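Local coordinates for protein alpha-1,3-glucanase (Paenibacillus glycanilyticus, PDB 6K0P) that hydrolyses alpha-1,3-glucan as a family 87 glycoside hydrolase, with a catalytic domain that binds nigerose at several sites, at residues A176-N181 and P239-L244; K186-S191 and D197-E202; D454-Y459 and P517-I522. The protein carries 1 engineered substitution. One frame throughout, in Å; residues are numbered along the deposited sequence.

How the interactions relate
All three contacts involve the long right-handed parallel beta-helix of the catalytic domain. Interactions 1 and 2 lie near its N-terminal end, their centres about 17 Å apart, and they touch where N181 ND2 probably donates to Y187 O (3.1 Å). Interaction 3 is on the other side of the chain's centre, about 48 Å from interaction 1 and about 57 Å from interaction 2, centre to centre. Interaction 2 is buried and mostly aliphatic, a strand meeting a helix. Interaction 1 is a surface contact that joins a loop to the beta-helix by a proline, a tyrosine and one hydrogen bond. Interaction 3 is partly buried and ionic, between a loop and a coil corner.

Interaction 1: residues A176-N181 and P239-L244; sequences APPQAN and PWYTKL
P178 and Y241 form the closest backbone approach, with their CA atoms 6.5 Å apart, as the irregular segment 176-181 passes the loop that leads into strand 242-245. Nearly all of the contact falls on the Y241 ring. P178 lies over one face of it: CB stands 3.9 Å from the ring centroid of Y241, 16° off the normal, a CH-pi contact. The other end of the proline ring also touches, with P178 CD 3.7 Å from Y241 CZ. A chi1 of -60° sets Y241 CG anti to its own carbonyl carbon and carries the ring to the proline. Segment 176-181 belongs to the loop that joins strand 165-173 of the N-terminal beta-sandwich region to strand 187-189, where the parallel beta-helix begins, so the contact ties this connecting loop to an early coil of the helix. At the ring edge, Y241 OH donates to A176 O at 2.6 Å. The hydroxyl stands 36° above the carbonyl plane. Face packing and edge bond together probably limit the turning of the ring. V175, A216 and M142 also touch the Y241 side chain. Two residues on, K243 lines a glycan pocket, and its NZ makes a weak hydrogen bond to a bound glucose.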
ATOM      1  N   ALA A 176      -0.178   7.237 -23.220  1.00 10.28           N
ATOM      2  CA  ALA A 176       0.508   7.562 -24.458  1.00 12.63           C
ATOM      3  C   ALA A 176       0.741   6.292 -25.275  1.00 12.17           C
ATOM      4  O   ALA A 176       0.711   5.179 -24.739  1.00 12.25           O
ATOM      5  CB  ALA A 176       1.860   8.187 -24.124  1.00 12.91           C
ATOM      6  N   PRO A 177       0.978   6.429 -26.575  1.00 11.32           N
ATOM      7  CA  PRO A 177       1.371   5.268 -27.394  1.00 10.98           C
ATOM      8  C   PRO A 177       2.640   4.633 -26.854  1.00 11.55           C
ATOM      9  O   PRO A 177       3.416   5.292 -26.140  1.00 11.91           O
ATOM     10  CB  PRO A 177       1.612   5.883 -28.786  1.00 13.05           C
ATOM     11  CG  PRO A 177       0.833   7.152 -28.785  1.00 13.56           C
ATOM     12  CD  PRO A 177       0.837   7.662 -27.371  1.00 14.25           C
ATOM     13  N   PRO A 178       2.887   3.358 -27.168  1.00 11.64           N
ATOM     14  CA  PRO A 178       4.069   2.677 -26.620  1.00 11.00           C
ATOM     15  C   PRO A 178       5.371   3.309 -27.083  1.00 12.68           C
ATOM     16  O   PRO A 178       5.504   3.751 -28.227  1.00 13.63           O
ATOM     17  CB  PRO A 178       3.934   1.243 -27.144  1.00 12.28           C
ATOM     18  CG  PRO A 178       3.067   1.364 -28.363  1.00 14.51           C
ATOM     19  CD  PRO A 178       2.096   2.475 -28.042  1.00 15.82           C
ATOM     20  N   GLN A 179       6.349   3.304 -26.180  1.00 11.89           N
ATOM     21  CA  GLN A 179       7.682   3.823 -26.447  1.00 12.89           C
ATOM     22  C   GLN A 179       8.542   2.740 -27.094  1.00 12.01           C
ATOM     23  O   GLN A 179       8.572   1.594 -26.628  1.00 11.92           O
ATOM     24  CB  GLN A 179       8.259   4.346 -25.128  1.00 18.19           C
ATOM     25  CG  GLN A 179       9.732   4.184 -24.840  1.00 24.73           C
ATOM     26  CD  GLN A 179      10.040   4.552 -23.383  1.00 25.46           C
ATOM     27  OE1 GLN A 179      10.121   5.735 -23.055  1.00 28.43           O
ATOM     28  NE2 GLN A 179      10.208   3.551 -22.509  1.00 15.10           N
ATOM     29  N   ALA A 180       9.211   3.105 -28.192  1.00 12.08           N
ATOM     30  CA  ALA A 180      10.026   2.185 -28.972  1.00 11.13           C
ATOM     31  C   ALA A 180      11.374   1.937 -28.298  1.00 11.57           C
ATOM     32  O   ALA A 180      11.749   2.592 -27.326  1.00 12.44           O
ATOM     33  CB  ALA A 180      10.285   2.783 -30.351  1.00 12.96           C
ATOM     34  N   ASN A 181      12.125   0.996 -28.851  1.00 11.16           N
ATOM     35  CA  ASN A 181      13.492   0.776 -28.406  1.00  9.74           C
ATOM     36  C   ASN A 181      14.249   2.103 -28.483  1.00 11.62           C
ATOM     37  O   ASN A 181      14.285   2.722 -29.555  1.00 12.25           O
ATOM     38  CB  ASN A 181      14.147  -0.260 -29.322  1.00 11.15           C
ATOM     39  CG  ASN A 181      15.512  -0.711 -28.821  1.00 10.64           C
ATOM     40  OD1 ASN A 181      16.218   0.046 -28.161  1.00 11.81           O
ATOM     41  ND2 ASN A 181      15.878  -1.959 -29.118  1.00 10.79           N
ATOM     42  N   PRO A 239       4.197   0.745 -18.812  1.00  9.31           N
ATOM     43  CA  PRO A 239       3.592  -0.332 -18.006  1.00  9.75           C
ATOM     44  C   PRO A 239       2.276  -0.876 -18.549  1.00 10.82           C
ATOM     45  O   PRO A 239       1.945  -2.035 -18.265  1.00 12.60           O
ATOM     46  CB  PRO A 239       3.428   0.298 -16.612  1.00 13.04           C
ATOM     47  CG  PRO A 239       3.452   1.773 -16.846  1.00 11.95           C
ATOM     48  CD  PRO A 239       4.363   1.991 -18.045  1.00  9.95           C
ATOM     49  N   TRP A 240       1.508  -0.089 -19.305  1.00 10.31           N
ATOM     50  CA  TRP A 240       0.306  -0.625 -19.945  1.00 10.80           C
ATOM     51  C   TRP A 240       0.627  -1.518 -21.133  1.00 12.24           C
ATOM     52  O   TRP A 240      -0.272  -2.210 -21.629  1.00 12.51           O
ATOM     53  CB  TRP A 240      -0.610   0.518 -20.404  1.00 11.45           C
ATOM     54  CG  TRP A 240      -1.549   1.016 -19.337  1.00 10.05           C
ATOM     55  CD1 TRP A 240      -1.339   2.061 -18.474  1.00 12.03           C
ATOM     56  CD2 TRP A 240      -2.844   0.486 -19.018  1.00 11.55           C
ATOM     57  NE1 TRP A 240      -2.437   2.223 -17.648  1.00 10.43           N
ATOM     58  CE2 TRP A 240      -3.367   1.263 -17.958  1.00  9.54           C
ATOM     59  CE3 TRP A 240      -3.614  -0.572 -19.525  1.00 11.20           C
ATOM     60  CZ2 TRP A 240      -4.626   1.016 -17.397  1.00 10.60           C
ATOM     61  CZ3 TRP A 240      -4.863  -0.815 -18.962  1.00 11.34           C
ATOM     62  CH2 TRP A 240      -5.355  -0.023 -17.914  1.00 10.57           C
ATOM     63  N   TYR A 241       1.872  -1.522 -21.611  1.00 11.04           N
ATOM     64  CA  TYR A 241       2.216  -2.223 -22.845  1.00 10.08           C
ATOM     65  C   TYR A 241       3.148  -3.405 -22.635  1.00  9.46           C
ATOM     66  O   TYR A 241       2.867  -4.494 -23.137  1.00 11.40           O
ATOM     67  CB  TYR A 241       2.842  -1.245 -23.847  1.00 11.24           C
ATOM     68  CG  TYR A 241       1.927  -0.112 -24.212  1.00 12.48           C
ATOM     69  CD1 TYR A 241       0.783  -0.340 -24.962  1.00 15.57           C
ATOM     70  CD2 TYR A 241       2.193   1.181 -23.783  1.00 11.67           C
ATOM     71  CE1 TYR A 241      -0.075   0.709 -25.296  1.00 15.24           C
ATOM     72  CE2 TYR A 241       1.352   2.226 -24.104  1.00 13.42           C
ATOM     73  CZ  TYR A 241       0.225   1.979 -24.861  1.00 14.15           C
ATOM     74  OH  TYR A 241      -0.612   3.026 -25.178  1.00 15.77           O
ATOM     75  N   THR A 242       4.267  -3.219 -21.935  1.00 10.30           N
ATOM     76  CA  THR A 242       5.207  -4.311 -21.684  1.00  9.83           C
ATOM     77  C   THR A 242       4.769  -5.002 -20.404  1.00  9.69           C
ATOM     78  O   THR A 242       4.824  -4.404 -19.326  1.00 10.67           O
ATOM     79  CB  THR A 242       6.621  -3.766 -21.518  1.00 10.32           C
ATOM     80  OG1 THR A 242       7.042  -3.154 -22.745  1.00 11.11           O
ATOM     81  CG2 THR A 242       7.598  -4.897 -21.155  1.00 11.88           C
ATOM     82  N   LYS A 243       4.337  -6.257 -20.519  1.00  8.96           N
ATOM     83  CA  LYS A 243       3.835  -7.031 -19.389  1.00  9.06           C
ATOM     84  C   LYS A 243       4.711  -8.259 -19.204  1.00 11.26           C
ATOM     85  O   LYS A 243       4.739  -9.138 -20.074  1.00 12.11           O
ATOM     86  CB  LYS A 243       2.391  -7.473 -19.649  1.00 11.62           C
ATOM     87  CG  LYS A 243       1.438  -6.302 -19.876  1.00 12.44           C
ATOM     88  CD  LYS A 243       0.067  -6.796 -20.334  1.00 17.60           C
ATOM     89  CE  LYS A 243      -0.877  -5.634 -20.628  1.00 18.69           C
ATOM     90  NZ  LYS A 243      -2.251  -6.149 -20.910  1.00 25.17           N
ATOM     91  N   LEU A 244       5.397  -8.332 -18.068  1.00 10.62           N
ATOM     92  CA  LEU A 244       6.133  -9.529 -17.689  1.00 11.52           C
ATOM     93  C   LEU A 244       5.184 -10.393 -16.870  1.00 12.84           C
ATOM     94  O   LEU A 244       4.620  -9.926 -15.873  1.00 14.62           O
ATOM     95  CB  LEU A 244       7.364  -9.149 -16.870  1.00 11.30           C
ATOM     96  CG  LEU A 244       8.275  -8.068 -17.457  1.00 12.99           C
ATOM     97  CD1 LEU A 244       9.533  -7.922 -16.586  1.00 11.87           C
ATOM     98  CD2 LEU A 244       8.645  -8.357 -18.910  1.00 14.05           C
TER

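Interaction 2: residues K186-S191 and D197-E202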
ATOM      1  N   LYS A 186      22.097  -0.178 -29.033  1.00 12.04           N
ATOM      2  CA  LYS A 186      22.537  -0.142 -27.647  1.00 13.40           C
ATOM      3  C   LYS A 186      21.680  -0.970 -26.709  1.00 15.00           C
ATOM      4  O   LYS A 186      22.161  -1.351 -25.636  1.00 14.46           O
ATOM      5  CB  LYS A 186      22.595   1.303 -27.134  1.00 15.65           C
ATOM      6  CG  LYS A 186      23.627   2.147 -27.887  1.00 18.25           C
ATOM      7  CD  LYS A 186      23.640   3.579 -27.397  1.00 21.56           C
ATOM      8  CE  LYS A 186      24.508   4.453 -28.295  1.00 26.40           C
ATOM      9  NZ  LYS A 186      24.393   5.891 -27.925  1.00 31.06           N
ATOM     10  N   TYR A 187      20.439  -1.266 -27.074  1.00 11.19           N
ATOM     11  CA  TYR A 187      19.540  -2.065 -26.246  1.00  9.48           C
ATOM     12  C   TYR A 187      19.146  -3.303 -27.038  1.00 10.92           C
ATOM     13  O   TYR A 187      18.482  -3.193 -28.077  1.00 12.02           O
ATOM     14  CB  TYR A 187      18.297  -1.255 -25.867  1.00 10.93           C
ATOM     15  CG  TYR A 187      18.598  -0.044 -25.016  1.00 11.82           C
ATOM     16  CD1 TYR A 187      18.991   1.152 -25.599  1.00 11.74           C
ATOM     17  CD2 TYR A 187      18.499  -0.100 -23.625  1.00 11.73           C
ATOM     18  CE1 TYR A 187      19.283   2.272 -24.830  1.00 14.31           C
ATOM     19  CE2 TYR A 187      18.788   1.014 -22.844  1.00 12.91           C
ATOM     20  CZ  TYR A 187      19.182   2.198 -23.457  1.00 13.51           C
ATOM     21  OH  TYR A 187      19.466   3.325 -22.717  1.00 16.06           O
ATOM     22  N   VAL A 188      19.562  -4.475 -26.556  1.00 10.26           N
ATOM     23  CA  VAL A 188      19.201  -5.735 -27.203  1.00 10.83           C
ATOM     24  C   VAL A 188      17.708  -5.976 -27.004  1.00 10.78           C
ATOM     25  O   VAL A 188      17.217  -5.995 -25.870  1.00 11.75           O
ATOM     26  CB  VAL A 188      20.019  -6.894 -26.620  1.00 11.17           C
ATOM     27  CG1 VAL A 188      19.652  -8.198 -27.319  1.00 13.67           C
ATOM     28  CG2 VAL A 188      21.520  -6.613 -26.750  1.00 13.95           C
ATOM     29  N   ALA A 189      16.977  -6.175 -28.097  1.00 12.98           N
ATOM     30  CA  ALA A 189      15.530  -6.339 -27.990  1.00 11.97           C
ATOM     31  C   ALA A 189      15.147  -7.777 -27.669  1.00 12.25           C
ATOM     32  O   ALA A 189      15.570  -8.718 -28.353  1.00 14.38           O
ATOM     33  CB  ALA A 189      14.837  -5.911 -29.285  1.00 13.08           C
ATOM     34  N   VAL A 190      14.340  -7.941 -26.619  1.00 12.31           N
ATOM     35  CA  VAL A 190      13.576  -9.166 -26.466  1.00 12.16           C
ATOM     36  C   VAL A 190      12.611  -9.258 -27.646  1.00 12.11           C
ATOM     37  O   VAL A 190      12.156  -8.241 -28.185  1.00 13.25           O
ATOM     38  CB  VAL A 190      12.839  -9.113 -25.114  1.00 11.93           C
ATOM     39  CG1 VAL A 190      11.832 -10.253 -24.971  1.00 14.09           C
ATOM     40  CG2 VAL A 190      13.866  -9.129 -23.970  1.00 12.45           C
ATOM     41  N   SER A 191      12.329 -10.484 -28.082  1.00 13.44           N
ATOM     42  CA  SER A 191      11.461 -10.694 -29.231  1.00 12.76           C
ATOM     43  C   SER A 191      10.758 -12.034 -29.074  1.00 12.67           C
ATOM     44  O   SER A 191      11.009 -12.781 -28.129  1.00 14.49           O
ATOM     45  CB  SER A 191      12.277 -10.714 -30.523  1.00 13.78           C
ATOM     46  OG  SER A 191      12.979 -11.945 -30.609  1.00 16.12           O
ATOM     47  N   ASP A 197      16.376 -13.641 -20.820  1.00 17.53           N
ATOM     48  CA  ASP A 197      17.695 -14.165 -20.465  1.00 16.84           C
ATOM     49  C   ASP A 197      18.657 -14.132 -21.651  1.00 15.73           C
ATOM     50  O   ASP A 197      19.843 -13.830 -21.483  1.00 16.35           O
ATOM     51  CB  ASP A 197      17.584 -15.593 -19.929  1.00 20.40           C
ATOM     52  CG  ASP A 197      17.512 -15.655 -18.404  1.00 25.41           C
ATOM     53  OD1 ASP A 197      18.071 -14.767 -17.710  1.00 23.64           O
ATOM     54  OD2 ASP A 197      16.927 -16.632 -17.897  1.00 24.22           O
ATOM     55  N   GLN A 198      18.172 -14.461 -22.854  1.00 17.40           N
ATOM     56  CA  GLN A 198      19.044 -14.448 -24.030  1.00 15.06           C
ATOM     57  C   GLN A 198      19.473 -13.030 -24.390  1.00 15.24           C
ATOM     58  O   GLN A 198      20.633 -12.800 -24.764  1.00 15.27           O
ATOM     59  CB  GLN A 198      18.355 -15.139 -25.207  1.00 19.32           C
ATOM     60  CG  GLN A 198      18.186 -16.639 -25.008  1.00 24.11           C
ATOM     61  CD  GLN A 198      17.371 -17.288 -26.107  1.00 31.45           C
ATOM     62  OE1 GLN A 198      16.380 -16.728 -26.581  1.00 24.35           O
ATOM     63  NE2 GLN A 198      17.784 -18.484 -26.515  1.00 33.47           N
ATOM     64  N   ALA A 199      18.555 -12.067 -24.285  1.00 16.20           N
ATOM     65  CA  ALA A 199      18.913 -10.674 -24.532  1.00 14.24           C
ATOM     66  C   ALA A 199      19.952 -10.189 -23.529  1.00 14.54           C
ATOM     67  O   ALA A 199      20.892  -9.474 -23.897  1.00 12.17           O
ATOM     68  CB  ALA A 199      17.662  -9.794 -24.489  1.00 13.83           C
ATOM     69  N   LEU A 200      19.811 -10.590 -22.260  1.00 13.19           N
ATOM     70  CA  LEU A 200      20.771 -10.180 -21.239  1.00 12.59           C
ATOM     71  C   LEU A 200      22.143 -10.801 -21.471  1.00 13.86           C
ATOM     72  O   LEU A 200      23.164 -10.151 -21.233  1.00 14.43           O
ATOM     73  CB  LEU A 200      20.248 -10.528 -19.843  1.00 12.53           C
ATOM     74  CG  LEU A 200      19.169  -9.573 -19.331  1.00 13.78           C
ATOM     75  CD1 LEU A 200      18.492 -10.179 -18.119  1.00 13.40           C
ATOM     76  CD2 LEU A 200      19.745  -8.212 -18.978  1.00 13.97           C
ATOM     77  N   THR A 201      22.188 -12.053 -21.932  1.00 15.19           N
ATOM     78  CA  THR A 201      23.474 -12.661 -22.263  1.00 17.57           C
ATOM     79  C   THR A 201      24.164 -11.893 -23.384  1.00 17.17           C
ATOM     80  O   THR A 201      25.364 -11.600 -23.308  1.00 16.72           O
ATOM     81  CB  THR A 201      23.278 -14.129 -22.641  1.00 18.10           C
ATOM     82  OG1 THR A 201      22.795 -14.846 -21.501  1.00 18.78           O
ATOM     83  CG2 THR A 201      24.603 -14.749 -23.084  1.00 18.84           C
ATOM     84  N   GLU A 202      23.412 -11.546 -24.433  1.00 15.71           N
ATOM     85  CA  GLU A 202      23.977 -10.748 -25.514  1.00 14.59           C
ATOM     86  C   GLU A 202      24.461  -9.397 -24.998  1.00 15.06           C
ATOM     87  O   GLU A 202      25.517  -8.903 -25.409  1.00 16.64           O
ATOM     88  CB  GLU A 202      22.926 -10.575 -26.613  1.00 17.09           C
ATOM     89  CG  GLU A 202      23.429  -9.887 -27.856  1.00 24.63           C
ATOM     90  CD  GLU A 202      22.359  -9.768 -28.925  1.00 24.52           C
ATOM     91  OE1 GLU A 202      21.449 -10.634 -28.965  1.00 17.99           O
ATOM     92  OE2 GLU A 202      22.433  -8.795 -29.712  1.00 22.45           O
TER
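V188 and A199 bring the two backbones closest, with their CA atoms 5.6 Å apart, where strand 187-189 runs beside helix 196-204. No hydrogen bond links the two segments. They are the first two elements of a beta-alpha-beta unit completed by strand 211-214, which pairs in parallel with strand 187-189. The unit stands at the N-terminal end of the parallel beta-helix. The short helix lies against the strands there, with A199 and L200 touching I212.

V188 carries most of the contact on the strand side. Its CG1 methyl, placed anti to the backbone N by a chi1 of -179°, reaches the helix and lies 3.8 Å from A199 CB. The same V188 CG1 comes equally near the helix backbone at A199 CA. The small A199 side chain is consistent with this close approach of strand and helix. V190 meets the same methyl with its other branch: V190 CG2 is 3.9 Å from A199 CB. The alanine methyl therefore touches both valines, which are two residues apart on the chain. V190 also touches I214.

About one turn further along the helix, E202 adds a polar side chain to the contact. Its CG is anti to the backbone N (chi1 -174°), and the chain is extended beyond it, which lays the carboxylate alongside both V188 methyls. The aliphatic part takes part too, with E202 CG 3.9 Å from V188 CG2. The charge itself is paired elsewhere, in a salt bridge from E202 OE1 to K194 in the turn that precedes the helix. That same oxygen, E202 OE1, lies 3.4 Å from V188 CG1.

Interaction 3: residues D454-Y459 and P517-I522. With SO4 (sulfate ion), chain I.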
ATOM      1  N   ASP A 454     -10.590   0.244  28.824  1.00 16.33           N
ATOM      2  CA  ASP A 454     -11.218   0.903  27.678  1.00 16.67           C
ATOM      3  C   ASP A 454     -11.554  -0.127  26.602  1.00 17.89           C
ATOM      4  O   ASP A 454     -11.158  -0.011  25.439  1.00 18.04           O
ATOM      5  CB  ASP A 454     -10.324   2.028  27.145  1.00 16.75           C
ATOM      6  CG  ASP A 454     -10.998   2.883  26.085  1.00 18.99           C
ATOM      7  OD1 ASP A 454     -12.160   3.307  26.279  1.00 19.81           O
ATOM      8  OD2 ASP A 454     -10.344   3.169  25.060  1.00 16.32           O
ATOM      9  N   LYS A 455     -12.261  -1.176  27.018  1.00 17.98           N
ATOM     10  CA  LYS A 455     -12.478  -2.340  26.170  1.00 18.37           C
ATOM     11  C   LYS A 455     -13.780  -2.189  25.405  1.00 21.96           C
ATOM     12  O   LYS A 455     -14.825  -1.888  25.990  1.00 24.77           O
ATOM     13  CB  LYS A 455     -12.502  -3.621  27.006  1.00 22.51           C
ATOM     14  CG  LYS A 455     -12.392  -4.897  26.180  1.00 23.58           C
ATOM     15  CD  LYS A 455     -12.198  -6.105  27.073  1.00 25.57           C
ATOM     16  CE  LYS A 455     -12.404  -7.399  26.310  1.00 27.78           C
ATOM     17  NZ  LYS A 455     -11.297  -7.671  25.360  1.00 21.55           N
ATOM     18  N   ILE A 456     -13.712  -2.400  24.094  1.00 17.97           N
ATOM     19  CA  ILE A 456     -14.884  -2.309  23.233  1.00 17.05           C
ATOM     20  C   ILE A 456     -15.126  -3.562  22.416  1.00 17.72           C
ATOM     21  O   ILE A 456     -16.232  -3.719  21.877  1.00 19.33           O
ATOM     22  CB  ILE A 456     -14.842  -1.068  22.318  1.00 23.48           C
ATOM     23  CG1 ILE A 456     -13.559  -1.071  21.498  1.00 19.74           C
ATOM     24  CG2 ILE A 456     -14.934   0.201  23.142  1.00 22.74           C
ATOM     25  CD1 ILE A 456     -13.437   0.122  20.557  1.00 23.57           C
ATOM     26  N   ASN A 457     -14.146  -4.447  22.303  1.00 15.44           N
ATOM     27  CA  ASN A 457     -14.270  -5.688  21.543  1.00 17.00           C
ATOM     28  C   ASN A 457     -13.100  -6.589  21.930  1.00 15.98           C
ATOM     29  O   ASN A 457     -12.320  -6.272  22.837  1.00 16.00           O
ATOM     30  CB  ASN A 457     -14.384  -5.429  20.036  1.00 17.42           C
ATOM     31  CG  ASN A 457     -13.168  -4.697  19.461  1.00 14.89           C
ATOM     32  OD1 ASN A 457     -12.048  -4.848  19.944  1.00 15.67           O
ATOM     33  ND2 ASN A 457     -13.394  -3.910  18.418  1.00 20.11           N
ATOM     34  N   GLU A 458     -12.970  -7.712  21.237  1.00 16.45           N
ATOM     35  CA  GLU A 458     -11.973  -8.711  21.590  1.00 14.95           C
ATOM     36  C   GLU A 458     -10.567  -8.347  21.134  1.00 16.03           C
ATOM     37  O   GLU A 458      -9.626  -9.111  21.393  1.00 17.78           O
ATOM     38  CB  GLU A 458     -12.358 -10.046  20.963  1.00 20.30           C
ATOM     39  CG  GLU A 458     -12.456  -9.969  19.444  1.00 28.07           C
ATOM     40  CD  GLU A 458     -13.893  -9.870  18.934  1.00 36.77           C
ATOM     41  OE1 GLU A 458     -14.588  -8.855  19.215  1.00 29.67           O
ATOM     42  OE2 GLU A 458     -14.323 -10.819  18.237  1.00 37.91           O
ATOM     43  N   TYR A 459     -10.389  -7.213  20.478  1.00 13.70           N
ATOM     44  CA  TYR A 459      -9.107  -6.876  19.883  1.00 14.28           C
ATOM     45  C   TYR A 459      -8.481  -5.689  20.594  1.00 12.47           C
ATOM     46  O   TYR A 459      -9.122  -4.972  21.375  1.00 14.31           O
ATOM     47  CB  TYR A 459      -9.299  -6.472  18.419  1.00 12.88           C
ATOM     48  CG  TYR A 459      -9.986  -7.478  17.540  1.00 12.37           C
ATOM     49  CD1 TYR A 459      -9.284  -8.546  17.009  1.00 15.25           C
ATOM     50  CD2 TYR A 459     -11.327  -7.324  17.195  1.00 12.79           C
ATOM     51  CE1 TYR A 459      -9.902  -9.463  16.168  1.00 16.10           C
ATOM     52  CE2 TYR A 459     -11.957  -8.236  16.356  1.00 14.29           C
ATOM     53  CZ  TYR A 459     -11.235  -9.296  15.848  1.00 16.12           C
ATOM     54  OH  TYR A 459     -11.852 -10.200  15.008  1.00 19.02           O
ATOM     55  N   PRO A 517     -13.238  11.505  14.992  1.00 14.01           N
ATOM     56  CA  PRO A 517     -12.846  10.171  15.470  1.00 13.95           C
ATOM     57  C   PRO A 517     -13.988   9.553  16.265  1.00 15.01           C
ATOM     58  O   PRO A 517     -14.638  10.229  17.064  1.00 16.96           O
ATOM     59  CB  PRO A 517     -11.638  10.463  16.367  1.00 13.16           C
ATOM     60  CG  PRO A 517     -11.923  11.823  16.920  1.00 14.14           C
ATOM     61  CD  PRO A 517     -12.663  12.574  15.836  1.00 14.01           C
ATOM     62  N   SER A 518     -14.239   8.260  16.047  1.00 15.49           N
ATOM     63  CA  SER A 518     -15.418   7.644  16.654  1.00 14.38           C
ATOM     64  C   SER A 518     -15.313   7.583  18.171  1.00 17.57           C
ATOM     65  O   SER A 518     -16.339   7.622  18.865  1.00 18.33           O
ATOM     66  CB  SER A 518     -15.670   6.252  16.077  1.00 16.76           C
ATOM     67  OG  SER A 518     -14.821   5.280  16.664  1.00 20.06           O
ATOM     68  N   ARG A 519     -14.096   7.501  18.706  1.00 14.65           N
ATOM     69  CA  ARG A 519     -13.885   7.415  20.146  1.00 15.25           C
ATOM     70  C   ARG A 519     -13.204   8.674  20.670  1.00 15.67           C
ATOM     71  O   ARG A 519     -13.860   9.512  21.293  1.00 15.56           O
ATOM     72  CB  ARG A 519     -13.110   6.152  20.529  1.00 15.48           C
ATOM     73  CG  ARG A 519     -13.756   4.833  20.061  1.00 17.93           C
ATOM     74  CD  ARG A 519     -14.853   4.362  21.006  1.00 23.19           C
ATOM     75  NE  ARG A 519     -14.327   3.954  22.311  1.00 21.83           N
ATOM     76  CZ  ARG A 519     -15.079   3.516  23.315  1.00 30.97           C
ATOM     77  NH1 ARG A 519     -16.394   3.419  23.166  1.00 32.64           N
ATOM     78  NH2 ARG A 519     -14.518   3.178  24.468  1.00 24.84           N
ATOM     79  N   TYR A 520     -11.902   8.840  20.430  1.00 15.87           N
ATOM     80  CA  TYR A 520     -11.147   9.948  21.004  1.00 13.06           C
ATOM     81  C   TYR A 520     -10.231  10.557  19.955  1.00 14.61           C
ATOM     82  O   TYR A 520      -9.753   9.867  19.050  1.00 15.25           O
ATOM     83  CB  TYR A 520     -10.254   9.493  22.174  1.00 14.19           C
ATOM     84  CG  TYR A 520     -10.924   8.562  23.164  1.00 14.64           C
ATOM     85  CD1 TYR A 520     -11.951   9.015  23.988  1.00 16.40           C
ATOM     86  CD2 TYR A 520     -10.521   7.240  23.286  1.00 15.84           C
ATOM     87  CE1 TYR A 520     -12.568   8.166  24.889  1.00 17.60           C
ATOM     88  CE2 TYR A 520     -11.124   6.386  24.189  1.00 15.94           C
ATOM     89  CZ  TYR A 520     -12.151   6.855  24.985  1.00 15.56           C
ATOM     90  OH  TYR A 520     -12.757   6.008  25.886  1.00 18.72           O
ATOM     91  N   GLY A 521      -9.964  11.854  20.098  1.00 12.72           N
ATOM     92  CA  GLY A 521      -8.921  12.460  19.288  1.00 13.72           C
ATOM     93  C   GLY A 521      -7.558  11.876  19.599  1.00 14.00           C
ATOM     94  O   GLY A 521      -6.814  11.486  18.696  1.00 12.58           O
ATOM     95  N   ILE A 522      -7.221  11.803  20.885  1.00 12.52           N
ATOM     96  CA  ILE A 522      -5.942  11.287  21.359  1.00 12.08           C
ATOM     97  C   ILE A 522      -6.228  10.243  22.426  1.00 12.35           C
ATOM     98  O   ILE A 522      -7.046  10.480  23.322  1.00 13.91           O
ATOM     99  CB  ILE A 522      -5.077  12.424  21.938  1.00 14.11           C
ATOM    100  CG1 ILE A 522      -4.781  13.462  20.851  1.00 14.21           C
ATOM    101  CG2 ILE A 522      -3.786  11.867  22.568  1.00 12.40           C
ATOM    102  CD1 ILE A 522      -4.272  14.777  21.379  1.00 18.18           C
TER
HETATM  103  S   SO4 I2005     -13.813   0.041  30.443  1.00 43.15           S
HETATM  104  O1  SO4 I2005     -13.585  -1.226  29.734  1.00 26.68           O
HETATM  105  O2  SO4 I2005     -14.657  -0.181  31.617  1.00 45.57           O
HETATM  106  O3  SO4 I2005     -12.529   0.602  30.877  1.00 28.94           O
HETATM  107  O4  SO4 I2005     -14.485   0.988  29.553  1.00 38.73           O
HETATM  108  O   HOH W   1     -11.809   3.184  22.816  1.00 16.74           O
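D454 OD1 accepts direct hydrogen bonds from both R519 and Y520. The D454 CG stands anti to the backbone N (chi1 -172°), which sends the carboxylate across to segment 517-522. R519 NH2 donates to D454 OD1 at 3.0 Å in a salt bridge, with a bent N-H...O angle of 135°. Y520 OH donates to the same D454 OD1 at 2.8 Å. The two donors come from opposite faces of the carboxylate plane, each well out of that plane. D454 OD1 lies at the guanidinium edge of R519, near its plane. The R519 chain bends at chi2 and chi3 to bring the group there. I456 lays its CG2 methyl over one guanidinium face, 3.3 Å from R519 CZ. A water bridges the pair a second time, donating to D454 OD2 and accepting from R519 NE, each at 2.7 Å. D454 OD2 also forms a salt bridge with K523.

With an asparagine in place of D454 the negative charge is gone, and R519 and K523 would probably be left without this anionic mate.

The contact joins the loop before strand 460-462 to the corner of a beta-helix coil. On the loop, the backbone N atoms of D454 and K455 both bind a sulfate ion, probably from the crystallisation liquor; K455 N to sulfate O1 is 3.0 Å and nearly straight at 175°. Flanked by R519 and K523, the carboxylate is likely to stay ionised, with its charge shared between two cations, a tyrosine hydroxyl and a water.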